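PDB 2B5D: alpha-Amylase from Thermotoga maritima, which belongs to glycosyl hydrolase family 57 and is built from a mostly parallel beta-sheet surrounded by many helices. Local coordinates for residues A[35-43]-A[109-117]; A[307-316]-A[358-366]. All blocks are in the same frame, centred on the assembly; numbering follows the deposited sequence.

Overall arrangement
Contacts 1 and 2 lie in series along the chain, on the same side of its centre, with their own centres about 16 Å apart. Both involve helices flanking the curled beta-sheet. In the sequence, helix 27-47 follows strand 3-11 and precedes 53-57, and helix 360-373, after the short helix 352-356, comes between strands 343-349 and 377-379, each parallel to 3-11. Contact 1 packs the first of these helices against helix 97-119; contact 2 packs helix 360-373 against helix 309-338. The two contacts touch directly: Pro40 CB lies 3.9 Å from Val361 CG2, Glu36 OE2 4.1 Å from Phe358 CD1, and Leu41 CD2 4.2 Å from Val361 CG1.

Contact 1 of 2, residues A[35-43]-A[109-117]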
loop_
_atom_site.group_PDB
_atom_site.type_symbol
_atom_site.label_atom_id
_atom_site.label_comp_id
_atom_site.label_asym_id
_atom_site.label_seq_id
_atom_site.Cartn_x
_atom_site.Cartn_y
_atom_site.Cartn_z
ATOM N N THR A 35 -28.320 16.760 1.860
ATOM C CA THR A 35 -29.483 16.031 2.364
ATOM C C THR A 35 -29.602 16.175 3.865
ATOM O O THR A 35 -30.675 16.493 4.372
ATOM C CB THR A 35 -29.437 14.530 1.939
ATOM O OG1 THR A 35 -29.484 14.448 0.512
ATOM C CG2 THR A 35 -30.611 13.737 2.515
ATOM N N GLU A 36 -28.488 15.963 4.562
ATOM C CA GLU A 36 -28.462 15.933 6.026
ATOM C C GLU A 36 -28.413 17.313 6.676
ATOM O O GLU A 36 -28.964 17.508 7.768
ATOM C CB GLU A 36 -27.250 15.133 6.508
ATOM C CG GLU A 36 -27.095 13.733 5.900
ATOM C CD GLU A 36 -27.657 12.605 6.766
ATOM O OE1 GLU A 36 -27.294 11.430 6.474
ATOM O OE2 GLU A 36 -28.441 12.875 7.727
ATOM N N THR A 37 -27.740 18.269 6.033
ATOM C CA THR A 37 -27.515 19.582 6.654
ATOM C C THR A 37 -28.105 20.769 5.916
ATOM O O THR A 37 -28.906 21.463 6.479
ATOM C CB THR A 37 -26.010 19.811 6.959
ATOM O OG1 THR A 37 -25.508 18.706 7.710
ATOM C CG2 THR A 37 -25.804 21.088 7.774
ATOM N N TYR A 38 -27.725 21.010 4.661
ATOM C CA TYR A 38 -28.115 22.275 4.016
ATOM C C TYR A 38 -29.625 22.468 3.762
ATOM O O TYR A 38 -30.176 23.555 4.022
ATOM C CB TYR A 38 -27.312 22.542 2.742
ATOM C CG TYR A 38 -25.840 22.294 2.888
ATOM C CD1 TYR A 38 -25.153 22.684 4.029
ATOM C CD2 TYR A 38 -25.134 21.666 1.885
ATOM C CE1 TYR A 38 -23.797 22.444 4.165
ATOM C CE2 TYR A 38 -23.775 21.431 2.005
ATOM C CZ TYR A 38 -23.114 21.812 3.158
ATOM O OH TYR A 38 -21.748 21.551 3.271
ATOM N N ILE A 39 -30.306 21.435 3.271
ATOM C CA ILE A 39 -31.765 21.555 3.053
ATOM C C ILE A 39 -32.579 21.548 4.368
ATOM O O ILE A 39 -33.507 22.331 4.511
ATOM C CB ILE A 39 -32.288 20.525 1.981
ATOM C CG1 ILE A 39 -31.874 20.967 0.571
ATOM C CG2 ILE A 39 -33.819 20.314 2.074
ATOM C CD1 ILE A 39 -31.994 19.855 -0.523
ATOM N N PRO A 40 -32.252 20.652 5.324
ATOM C CA PRO A 40 -32.901 20.731 6.643
ATOM C C PRO A 40 -32.711 22.084 7.370
ATOM O O PRO A 40 -33.576 22.468 8.135
ATOM C CB PRO A 40 -32.221 19.613 7.439
ATOM C CG PRO A 40 -31.775 18.643 6.423
ATOM C CD PRO A 40 -31.354 19.493 5.239
ATOM N N LEU A 41 -31.595 22.784 7.151
ATOM C CA LEU A 41 -31.481 24.186 7.606
ATOM C C LEU A 41 -32.504 25.078 6.929
ATOM O O LEU A 41 -33.203 25.842 7.577
ATOM C CB LEU A 41 -30.075 24.752 7.377
ATOM C CG LEU A 41 -28.925 24.261 8.257
ATOM C CD1 LEU A 41 -27.623 24.923 7.814
ATOM C CD2 LEU A 41 -29.184 24.517 9.751
ATOM N N LEU A 42 -32.589 24.967 5.617
ATOM C CA LEU A 42 -33.605 25.654 4.852
ATOM C C LEU A 42 -35.010 25.350 5.375
ATOM O O LEU A 42 -35.800 26.254 5.597
ATOM C CB LEU A 42 -33.478 25.291 3.367
ATOM C CG LEU A 42 -32.786 26.275 2.408
ATOM C CD1 LEU A 42 -31.959 27.324 3.119
ATOM C CD2 LEU A 42 -31.963 25.537 1.386
ATOM N N MET A 43 -35.314 24.075 5.576
ATOM C CA MET A 43 -36.602 23.684 6.121
ATOM C C MET A 43 -36.858 24.320 7.484
ATOM O O MET A 43 -37.932 24.854 7.754
ATOM C CB MET A 43 -36.693 22.160 6.180
ATOM C CG MET A 43 -37.313 21.582 4.907
ATOM S SD MET A 43 -36.773 19.911 4.455
ATOM C CE MET A 43 -36.400 19.179 6.053
ATOM N N HIS A 109 -39.541 12.003 4.410
ATOM C CA HIS A 109 -38.445 12.963 4.568
ATOM C C HIS A 109 -37.633 13.198 3.292
ATOM O O HIS A 109 -37.445 14.347 2.872
ATOM C CB HIS A 109 -37.534 12.505 5.698
ATOM C CG HIS A 109 -36.574 13.552 6.162
ATOM N ND1 HIS A 109 -35.213 13.337 6.226
ATOM C CD2 HIS A 109 -36.777 14.821 6.584
ATOM C CE1 HIS A 109 -34.621 14.421 6.690
ATOM N NE2 HIS A 109 -35.547 15.340 6.904
ATOM N N PHE A 110 -37.165 12.116 2.669
ATOM C CA PHE A 110 -36.421 12.229 1.412
ATOM C C PHE A 110 -37.245 12.855 0.313
ATOM O O PHE A 110 -36.689 13.575 -0.525
ATOM C CB PHE A 110 -35.877 10.890 0.928
ATOM C CG PHE A 110 -34.905 10.256 1.859
ATOM C CD1 PHE A 110 -34.187 11.020 2.780
ATOM C CD2 PHE A 110 -34.683 8.887 1.811
ATOM C CE1 PHE A 110 -33.302 10.430 3.638
ATOM C CE2 PHE A 110 -33.780 8.288 2.675
ATOM C CZ PHE A 110 -33.095 9.065 3.592
ATOM N N GLU A 111 -38.549 12.579 0.300
ATOM C CA GLU A 111 -39.423 13.183 -0.705
ATOM C C GLU A 111 -39.458 14.687 -0.489
ATOM O O GLU A 111 -39.215 15.457 -1.423
ATOM C CB GLU A 111 -40.840 12.595 -0.667
ATOM C CG GLU A 111 -41.047 11.367 -1.557
ATOM C CD GLU A 111 -42.461 10.776 -1.461
ATOM O OE1 GLU A 111 -43.413 11.517 -1.075
ATOM O OE2 GLU A 111 -42.615 9.560 -1.770
ATOM N N LYS A 112 -39.741 15.086 0.755
ATOM C CA LYS A 112 -39.695 16.484 1.195
ATOM C C LYS A 112 -38.423 17.226 0.778
ATOM O O LYS A 112 -38.490 18.336 0.245
ATOM C CB LYS A 112 -39.870 16.564 2.711
ATOM C CG LYS A 112 -41.219 17.099 3.170
ATOM C CD LYS A 112 -41.219 18.642 3.260
ATOM C CE LYS A 112 -41.384 19.331 1.868
ATOM N NZ LYS A 112 -41.262 20.836 1.919
ATOM N N ILE A 113 -37.273 16.594 1.022
ATOM C CA ILE A 113 -35.972 17.171 0.703
ATOM C C ILE A 113 -35.798 17.447 -0.791
ATOM O O ILE A 113 -35.466 18.568 -1.173
ATOM C CB ILE A 113 -34.822 16.313 1.305
ATOM C CG1 ILE A 113 -34.683 16.652 2.790
ATOM C CG2 ILE A 113 -33.481 16.521 0.570
ATOM C CD1 ILE A 113 -34.104 15.551 3.587
ATOM N N LEU A 114 -36.048 16.436 -1.623
ATOM C CA LEU A 114 -35.894 16.554 -3.084
ATOM C C LEU A 114 -36.859 17.587 -3.648
ATOM O O LEU A 114 -36.554 18.250 -4.645
ATOM C CB LEU A 114 -36.145 15.209 -3.768
ATOM C CG LEU A 114 -35.346 14.786 -5.003
ATOM C CD1 LEU A 114 -36.102 13.675 -5.730
ATOM C CD2 LEU A 114 -34.993 15.917 -5.967
ATOM N N ASN A 115 -38.007 17.710 -2.982
ATOM C CA ASN A 115 -39.032 18.696 -3.285
ATOM C C ASN A 115 -38.627 20.126 -2.979
ATOM O O ASN A 115 -38.984 21.039 -3.730
ATOM C CB ASN A 115 -40.276 18.396 -2.479
ATOM C CG ASN A 115 -41.518 18.514 -3.299
ATOM O OD1 ASN A 115 -41.921 17.547 -3.959
ATOM N ND2 ASN A 115 -42.137 19.699 -3.286
ATOM N N VAL A 116 -37.922 20.328 -1.863
ATOM C CA VAL A 116 -37.332 21.635 -1.560
ATOM C C VAL A 116 -36.287 21.973 -2.612
ATOM O O VAL A 116 -36.234 23.087 -3.106
ATOM C CB VAL A 116 -36.713 21.689 -0.138
ATOM C CG1 VAL A 116 -35.826 22.926 0.041
ATOM C CG2 VAL A 116 -37.812 21.647 0.933
ATOM N N PHE A 117 -35.463 20.992 -2.958
ATOM C CA PHE A 117 -34.433 21.156 -3.966
ATOM C C PHE A 117 -35.034 21.606 -5.295
ATOM O O PHE A 117 -34.440 22.422 -6.007
ATOM C CB PHE A 117 -33.692 19.842 -4.140
ATOM C CG PHE A 117 -32.504 19.923 -5.042
ATOM C CD1 PHE A 117 -32.589 19.501 -6.359
ATOM C CD2 PHE A 117 -31.285 20.380 -4.564
ATOM C CE1 PHE A 117 -31.479 19.549 -7.196
ATOM C CE2 PHE A 117 -30.174 20.435 -5.397
ATOM C CZ PHE A 117 -30.274 20.020 -6.715
#
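Thr35 OG1 is held by two hydrogen-bond partners, Tyr74 OH on helix 68-91 and Phe31 O one turn earlier in its own helix. That commits the polar branch, and the methyl branch turns to Ile113: with CG2 anti to the backbone N, Thr35 CG2 lies 4.1 Å from Ile113 CD1, the two side chains crossing at about a right angle. The same Ile113 CD1 comes within 3.6 Å of the backbone oxygen Thr35 O, and on its own helix it sits over one face of the His109 ring, offset toward the rim.

The helix axes approach to 10.0 Å and cross at 73°, nearest where Ile39 meets Ile113. Ile39 packs with both branches. Its CD1 end reaches Ile113 CG2 at 3.8 Å and also packs on the CB of Phe117, while Ile39 CG2 meets Val116 CG1 at 3.9 Å as the two side chains slide past each other in opposite directions. Farther along, Met43 passes Val116 at a slant, with Met43 CG 4.0 Å from Val116 CG2. A bend at its last torsion (chi3 30°) then brings Met43 CE to 4.0 Å from His109 NE2, an oblique approach to the ring. Helix 35-43 is not regular here: it has a wide pi-type turn at 35-38 and is kinked at Pro40, whose nitrogen makes no bond to the preceding turn.

Tyr74 backs the junction, touching Ile113 and meeting the Phe117 ring. Across the two segments no hydrogen bond forms, so this steep helix crossing is held by hydrocarbon and sulfur packing, and the Thr35 hydroxyl, buried beside it, is satisfied by Tyr74 of a third helix and by Phe31 O of its own.

Contact 2 of 2, residues A[307-316]-A[358-366]; sequences YDIDLAMEAV and FEGVFFLKR
Helices 309-316 and 360-366 cross at 43° with their axes 9.9 Å apart at closest, converging where Val316 faces Phe363. Val316 is the knob of the contact, and its two methyls divide the work. Val316 CG1 lies 4.0 Å from Glu359 CB, whereas CG2 rests against the backbone at Phe362 and Phe363 and reaches the CG of Arg366. Beyond that point Arg366 turns polar, bridging to Glu369 on its own helix and to Glu317 on the partner helix.

At the other end the loop residue Tyr307 comes up to Phe358 and Glu359. Its ring and that of Phe358 meet obliquely, centroids 5.9 Å apart, and Tyr307 OH lies at the Phe358 ring edge, in its plane, 3.6 Å from Phe358 CD2. Tyr307 and Glu359 approach from opposite directions. Glu359 folds at chi2 (86°), which brings its OE2 to 2.9 Å from Tyr307 OH; the same oxygen accepts a hydrogen bond from Arg259 N, and the Arg259 side chain makes a cation-pi contact with Phe358. Ile309 CD1 also packs at the edge of the Phe358 ring, 4.3 Å from Phe358 CE2.

Asp308 is the N-cap of helix 309-338: Asp308 OD2 accepts from Asp310 N at 3.0 Å, the nitrogen coming from above the carboxylate plane. On the outer side Met313 SD stands over the face of Phe362 in a distant Met-aromatic contact, although Met313 CG is itself too close to Ile309 O in the model, so this contact is doubtful.

A buried carboxylate thus lies beside a phenol and a backbone N-H at one end while valine packs against its aliphatic stem, so polar and apolar cohesion meet in Glu359, with Arg259 N fixing its OE2.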
loop_
_atom_site.group_PDB
_atom_site.type_symbol
_atom_site.label_atom_id
_atom_site.label_comp_id
_atom_site.label_asym_id
_atom_site.label_seq_id
_atom_site.Cartn_x
_atom_site.Cartn_y
_atom_site.Cartn_z
ATOM N N TYR A 307 -33.734 2.688 16.562
ATOM C CA TYR A 307 -34.004 4.110 16.745
ATOM C C TYR A 307 -35.493 4.382 16.943
ATOM O O TYR A 307 -36.347 3.953 16.141
ATOM C CB TYR A 307 -33.487 4.904 15.528
ATOM C CG TYR A 307 -33.593 6.420 15.633
ATOM C CD1 TYR A 307 -32.943 7.127 16.666
ATOM C CD2 TYR A 307 -34.314 7.147 14.694
ATOM C CE1 TYR A 307 -33.031 8.499 16.760
ATOM C CE2 TYR A 307 -34.403 8.528 14.768
ATOM C CZ TYR A 307 -33.759 9.198 15.808
ATOM O OH TYR A 307 -33.833 10.568 15.879
ATOM N N ASP A 308 -35.783 5.120 18.011
ATOM C CA ASP A 308 -37.104 5.661 18.284
ATOM C C ASP A 308 -37.001 7.175 18.250
ATOM O O ASP A 308 -36.404 7.779 19.133
ATOM C CB ASP A 308 -37.596 5.194 19.654
ATOM C CG ASP A 308 -39.028 5.666 19.967
ATOM O OD1 ASP A 308 -39.612 5.117 20.927
ATOM O OD2 ASP A 308 -39.571 6.570 19.270
ATOM N N ILE A 309 -37.593 7.777 17.224
ATOM C CA ILE A 309 -37.518 9.212 17.002
ATOM C C ILE A 309 -38.272 10.065 18.005
ATOM O O ILE A 309 -38.138 11.283 17.985
ATOM C CB ILE A 309 -38.005 9.607 15.588
ATOM C CG1 ILE A 309 -37.511 11.030 15.241
ATOM C CG2 ILE A 309 -39.544 9.475 15.484
ATOM C CD1 ILE A 309 -37.251 11.276 13.775
ATOM N N ASP A 310 -39.080 9.451 18.864
ATOM C CA ASP A 310 -39.841 10.218 19.834
ATOM C C ASP A 310 -39.048 10.424 21.078
ATOM O O ASP A 310 -39.061 11.513 21.635
ATOM C CB ASP A 310 -41.205 9.581 20.132
ATOM C CG ASP A 310 -42.193 9.789 18.995
ATOM O OD1 ASP A 310 -42.271 10.926 18.471
ATOM O OD2 ASP A 310 -42.878 8.818 18.603
ATOM N N LEU A 311 -38.352 9.377 21.509
ATOM C CA LEU A 311 -37.386 9.497 22.594
ATOM C C LEU A 311 -36.235 10.448 22.207
ATOM O O LEU A 311 -35.749 11.227 23.022
ATOM C CB LEU A 311 -36.821 8.125 22.976
ATOM C CG LEU A 311 -37.692 6.972 23.488
ATOM C CD1 LEU A 311 -36.847 6.174 24.483
ATOM C CD2 LEU A 311 -39.037 7.395 24.119
ATOM N N ALA A 312 -35.815 10.365 20.952
ATOM C CA ALA A 312 -34.772 11.200 20.402
ATOM C C ALA A 312 -35.172 12.668 20.550
ATOM O O ALA A 312 -34.346 13.483 20.975
ATOM C CB ALA A 312 -34.557 10.844 18.961
ATOM N N MET A 313 -36.440 12.984 20.215
ATOM C CA MET A 313 -37.023 14.332 20.413
ATOM C C MET A 313 -37.093 14.720 21.882
ATOM O O MET A 313 -37.057 15.891 22.209
ATOM C CB MET A 313 -38.440 14.445 19.883
ATOM C CG MET A 313 -38.686 13.890 18.549
ATOM S SD MET A 313 -38.804 15.167 17.309
ATOM C CE MET A 313 -40.157 14.504 16.290
ATOM N N GLU A 314 -37.241 13.749 22.762
ATOM C CA GLU A 314 -37.304 14.058 24.169
ATOM C C GLU A 314 -35.935 14.489 24.649
ATOM O O GLU A 314 -35.822 15.426 25.433
ATOM C CB GLU A 314 -37.820 12.852 24.970
ATOM C CG GLU A 314 -39.335 12.800 25.039
ATOM C CD GLU A 314 -39.886 11.480 25.596
ATOM O OE1 GLU A 314 -40.968 11.044 25.098
ATOM O OE2 GLU A 314 -39.247 10.903 26.519
ATOM N N ALA A 315 -34.913 13.761 24.194
ATOM C CA ALA A 315 -33.505 14.147 24.341
ATOM C C ALA A 315 -33.213 15.556 23.803
ATOM O O ALA A 315 -32.583 16.321 24.511
ATOM C CB ALA A 315 -32.587 13.118 23.685
ATOM N N VAL A 316 -33.682 15.934 22.602
ATOM C CA VAL A 316 -33.324 17.280 22.110
ATOM C C VAL A 316 -33.958 18.345 22.998
ATOM O O VAL A 316 -33.333 19.385 23.280
ATOM C CB VAL A 316 -33.491 17.575 20.536
ATOM C CG1 VAL A 316 -33.657 16.323 19.701
ATOM C CG2 VAL A 316 -34.592 18.605 20.197
ATOM N N PHE A 358 -27.679 13.489 13.806
ATOM C CA PHE A 358 -28.881 13.492 12.959
ATOM C C PHE A 358 -29.919 14.516 13.428
ATOM O O PHE A 358 -30.590 15.148 12.621
ATOM C CB PHE A 358 -29.467 12.059 12.944
ATOM C CG PHE A 358 -30.800 11.929 12.259
ATOM C CD1 PHE A 358 -30.942 12.196 10.906
ATOM C CD2 PHE A 358 -31.910 11.494 12.972
ATOM C CE1 PHE A 358 -32.173 12.043 10.275
ATOM C CE2 PHE A 358 -33.144 11.339 12.359
ATOM C CZ PHE A 358 -33.279 11.602 11.010
ATOM N N GLU A 359 -30.016 14.670 14.744
ATOM C CA GLU A 359 -31.034 15.479 15.397
ATOM C C GLU A 359 -30.572 16.918 15.604
ATOM O O GLU A 359 -31.297 17.718 16.185
ATOM C CB GLU A 359 -31.387 14.852 16.759
ATOM C CG GLU A 359 -31.926 13.403 16.681
ATOM C CD GLU A 359 -30.843 12.318 16.652
ATOM O OE1 GLU A 359 -29.672 12.638 16.380
ATOM O OE2 GLU A 359 -31.157 11.135 16.918
ATOM N N GLY A 360 -29.358 17.231 15.149
ATOM C CA GLY A 360 -28.757 18.553 15.312
ATOM C C GLY A 360 -29.588 19.744 14.857
ATOM O O GLY A 360 -29.606 20.771 15.516
ATOM N N VAL A 361 -30.262 19.655 13.719
ATOM C CA VAL A 361 -30.986 20.854 13.295
ATOM C C VAL A 361 -32.255 21.052 14.148
ATOM O O VAL A 361 -32.639 22.191 14.423
ATOM C CB VAL A 361 -31.225 20.963 11.740
ATOM C CG1 VAL A 361 -29.960 20.541 10.950
ATOM C CG2 VAL A 361 -32.407 20.152 11.322
ATOM N N PHE A 362 -32.849 19.932 14.578
ATOM C CA PHE A 362 -33.962 19.901 15.520
ATOM C C PHE A 362 -33.559 20.596 16.797
ATOM O O PHE A 362 -34.325 21.394 17.321
ATOM C CB PHE A 362 -34.391 18.455 15.892
ATOM C CG PHE A 362 -34.794 17.571 14.717
ATOM C CD1 PHE A 362 -34.357 16.241 14.653
ATOM C CD2 PHE A 362 -35.642 18.035 13.703
ATOM C CE1 PHE A 362 -34.738 15.386 13.584
ATOM C CE2 PHE A 362 -36.020 17.195 12.636
ATOM C CZ PHE A 362 -35.569 15.868 12.580
ATOM N N PHE A 363 -32.386 20.240 17.325
ATOM C CA PHE A 363 -31.765 20.957 18.447
ATOM C C PHE A 363 -31.605 22.478 18.175
ATOM O O PHE A 363 -32.003 23.322 18.991
ATOM C CB PHE A 363 -30.420 20.326 18.827
ATOM C CG PHE A 363 -29.673 21.106 19.889
ATOM C CD1 PHE A 363 -29.744 20.732 21.234
ATOM C CD2 PHE A 363 -28.892 22.233 19.541
ATOM C CE1 PHE A 363 -29.072 21.471 22.232
ATOM C CE2 PHE A 363 -28.214 22.958 20.511
ATOM C CZ PHE A 363 -28.315 22.593 21.864
ATOM N N LEU A 364 -31.035 22.815 17.020
ATOM C CA LEU A 364 -30.888 24.195 16.650
ATOM C C LEU A 364 -32.195 24.964 16.667
ATOM O O LEU A 364 -32.241 26.141 17.090
ATOM C CB LEU A 364 -30.187 24.343 15.296
ATOM C CG LEU A 364 -28.813 24.990 15.473
ATOM C CD1 LEU A 364 -29.010 26.413 15.952
ATOM C CD2 LEU A 364 -27.889 24.252 16.480
ATOM N N LYS A 365 -33.255 24.295 16.223
ATOM C CA LYS A 365 -34.551 24.947 16.096
ATOM C C LYS A 365 -35.167 25.164 17.479
ATOM O O LYS A 365 -35.740 26.209 17.758
ATOM C CB LYS A 365 -35.492 24.119 15.227
ATOM C CG LYS A 365 -36.822 24.817 14.925
ATOM C CD LYS A 365 -37.902 23.774 14.747
ATOM C CE LYS A 365 -39.158 24.385 14.166
ATOM N NZ LYS A 365 -40.187 23.324 14.078
ATOM N N ARG A 366 -35.026 24.176 18.344
ATOM C CA ARG A 366 -35.577 24.276 19.666
ATOM C C ARG A 366 -34.815 25.286 20.487
ATOM O O ARG A 366 -35.422 26.000 21.274
ATOM C CB ARG A 366 -35.667 22.899 20.355
ATOM C CG ARG A 366 -36.843 22.070 19.804
ATOM C CD ARG A 366 -38.227 22.821 19.869
ATOM N NE ARG A 366 -38.628 23.020 21.268
ATOM C CZ ARG A 366 -39.066 24.163 21.783
ATOM N NH1 ARG A 366 -39.381 24.218 23.070
ATOM N NH2 ARG A 366 -39.208 25.244 21.015
#